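Local coordinates for type III Pentaketide Synthase (Neurospora crassa, PDB 3EUO), which probably acts as an acyltransferase of the chalcone and stilbene synthase family, building pentaketides as a type III polyketide synthase, at residues T178-S183 against M248-V253. Residues are numbered along the deposited sequence; the frame is centred on the assembly and turned at random.
Sequences TTMVRS and MGWKVV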
loop_
_atom_site.group_PDB
_atom_site.type_symbol
_atom_site.label_atom_id
_atom_site.label_comp_id
_atom_site.label_asym_id
_atom_site.label_seq_id
_atom_site.Cartn_x
_atom_site.Cartn_y
_atom_site.Cartn_z
ATOM N N THR A 178 -2.919 16.259 11.967
ATOM C CA THR A 178 -2.776 17.367 12.932
ATOM C C THR A 178 -1.879 17.031 14.111
ATOM O O THR A 178 -1.307 17.930 14.736
ATOM C CB THR A 178 -4.130 17.885 13.474
ATOM O OG1 THR A 178 -4.798 16.834 14.176
ATOM C CG2 THR A 178 -5.003 18.418 12.343
ATOM N N THR A 179 -1.744 15.738 14.396
ATOM C CA THR A 179 -0.919 15.260 15.503
ATOM C C THR A 179 0.575 15.447 15.226
ATOM O O THR A 179 1.402 15.275 16.122
ATOM C CB THR A 179 -1.207 13.780 15.811
ATOM O OG1 THR A 179 -1.134 13.012 14.596
ATOM C CG2 THR A 179 -2.606 13.626 16.421
ATOM N N MET A 180 0.911 15.790 13.986
ATOM C CA MET A 180 2.301 15.997 13.590
ATOM C C MET A 180 2.713 17.464 13.700
ATOM O O MET A 180 3.815 17.843 13.290
ATOM C CB MET A 180 2.564 15.406 12.188
ATOM C CG MET A 180 2.655 13.852 12.201
ATOM S SD MET A 180 2.791 13.075 10.570
ATOM C CE MET A 180 1.630 11.737 10.783
ATOM N N VAL A 181 1.845 18.269 14.317
ATOM C CA VAL A 181 2.100 19.694 14.515
ATOM C C VAL A 181 3.429 19.947 15.246
ATOM O O VAL A 181 4.207 20.803 14.817
ATOM C CB VAL A 181 0.892 20.424 15.190
ATOM C CG1 VAL A 181 0.603 19.862 16.574
ATOM C CG2 VAL A 181 1.118 21.952 15.254
ATOM N N ARG A 182 3.709 19.186 16.309
ATOM C CA ARG A 182 4.934 19.402 17.098
ATOM C C ARG A 182 6.201 19.092 16.301
ATOM O O ARG A 182 7.218 19.785 16.449
ATOM C CB ARG A 182 4.905 18.605 18.416
ATOM C CG ARG A 182 3.943 19.161 19.480
ATOM C CD ARG A 182 4.500 20.434 20.139
ATOM N NE ARG A 182 5.815 20.202 20.745
ATOM C CZ ARG A 182 6.010 19.671 21.955
ATOM N NH1 ARG A 182 4.976 19.311 22.708
ATOM N NH2 ARG A 182 7.247 19.483 22.406
ATOM N N SER A 183 6.128 18.058 15.460
ATOM C CA SER A 183 7.231 17.685 14.574
ATOM C C SER A 183 7.511 18.809 13.581
ATOM O O SER A 183 8.660 19.184 13.348
ATOM C CB SER A 183 6.886 16.405 13.810
ATOM O OG SER A 183 7.745 16.243 12.694
ATOM N N MET A 248 9.949 11.106 14.190
ATOM C CA MET A 248 8.837 11.945 14.648
ATOM C C MET A 248 7.571 11.815 13.814
ATOM O O MET A 248 6.671 12.654 13.942
ATOM C CB MET A 248 9.225 13.422 14.605
ATOM C CG MET A 248 10.329 13.811 15.484
ATOM S SD MET A 248 10.476 15.612 15.564
ATOM C CE MET A 248 11.607 15.559 16.940
ATOM N N GLY A 249 7.513 10.809 12.940
ATOM C CA GLY A 249 6.376 10.639 12.031
ATOM C C GLY A 249 6.804 10.751 10.581
ATOM O O GLY A 249 7.650 9.983 10.120
ATOM N N TRP A 250 6.204 11.702 9.864
ATOM C CA TRP A 250 6.591 12.013 8.494
ATOM C C TRP A 250 6.768 13.516 8.331
ATOM O O TRP A 250 5.935 14.304 8.800
ATOM C CB TRP A 250 5.558 11.492 7.482
ATOM C CG TRP A 250 5.479 9.997 7.408
ATOM C CD1 TRP A 250 6.048 9.189 6.458
ATOM C CD2 TRP A 250 4.795 9.124 8.322
ATOM N NE1 TRP A 250 5.756 7.871 6.726
ATOM C CE2 TRP A 250 4.992 7.803 7.863
ATOM C CE3 TRP A 250 4.024 9.331 9.477
ATOM C CZ2 TRP A 250 4.455 6.686 8.526
ATOM C CZ3 TRP A 250 3.501 8.221 10.146
ATOM C CH2 TRP A 250 3.718 6.915 9.660
ATOM N N LYS A 251 7.862 13.902 7.671
ATOM C CA LYS A 251 8.160 15.308 7.399
ATOM C C LYS A 251 7.707 15.703 6.003
ATOM O O LYS A 251 8.070 15.055 5.013
ATOM C CB LYS A 251 9.660 15.580 7.535
ATOM C CG LYS A 251 10.259 15.249 8.904
ATOM C CD LYS A 251 9.979 16.337 9.935
ATOM C CE LYS A 251 10.791 16.091 11.187
ATOM N NZ LYS A 251 10.403 17.010 12.303
ATOM N N VAL A 252 6.918 16.771 5.927
ATOM C CA VAL A 252 6.422 17.290 4.653
ATOM C C VAL A 252 7.570 17.801 3.777
ATOM O O VAL A 252 8.464 18.482 4.264
ATOM C CB VAL A 252 5.416 18.437 4.882
ATOM C CG1 VAL A 252 5.033 19.094 3.566
ATOM C CG2 VAL A 252 4.168 17.920 5.591
ATOM N N VAL A 253 7.550 17.436 2.495
ATOM C CA VAL A 253 8.413 18.058 1.489
ATOM C C VAL A 253 7.479 18.844 0.569
ATOM O O VAL A 253 6.491 18.305 0.070
ATOM C CB VAL A 253 9.238 17.013 0.676
ATOM C CG1 VAL A 253 10.043 17.692 -0.440
ATOM C CG2 VAL A 253 10.177 16.235 1.598
HETATM O O HOH W 1 6.204 16.425 10.459
#
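Lys251 and Ser183 make the polar part of a contact between the start of helix 181-191 and the beta hairpin of strands 241-246 and 249-254. It joins the N-terminal and C-terminal family regions of this thiolase-like fold.

Lys251 NZ donates to Ser183 OG at 2.8 Å. A weak second bond runs from Lys251 NZ to Ser183 O at 3.0 Å. The lysine chain bends at its second torsion and then runs extended, which brings the ammonium to the helix. There it also bonds Ser187 OG, one turn further along. With alanine at this position, the hydroxyls of Ser183 and Ser187 would probably lose their shared donor, and strand and helix one of their polar ties.

One water bridges the same two segments. It accepts from Ser183 OG and donates to Trp250 O, 2.7 Å from each oxygen. The serine hydroxyl thus accepts a hydrogen bond from the lysine and donates one to the water. With OG of Ser183 anti to the backbone N (chi1 163°), the hydroxyl reaches both partners.

Van der Waals contacts flank this polar patch. Met248 CB lies 3.7 Å from Ser183 OG, and Met248 SD lies 4.0 Å from Ser183 CA. Met180, the N-cap residue of the helix, forms a Met-aromatic contact with Trp250. Met180 SD sits at the edge of the Trp250 six-membered ring, 5.5 Å from its centroid. Phe243 and Leu73 also touch Met180. The indole NE1 bonds Ser114 OG of the second subunit, so Trp250 links this contact to the dimer interface. At the backbone angles of Gly249 (phi 118°, psi -122°) a CB would jam against the preceding carbonyl oxygen. The bent end of Met180 places its CE 3.6 Å from Trp250 CE3.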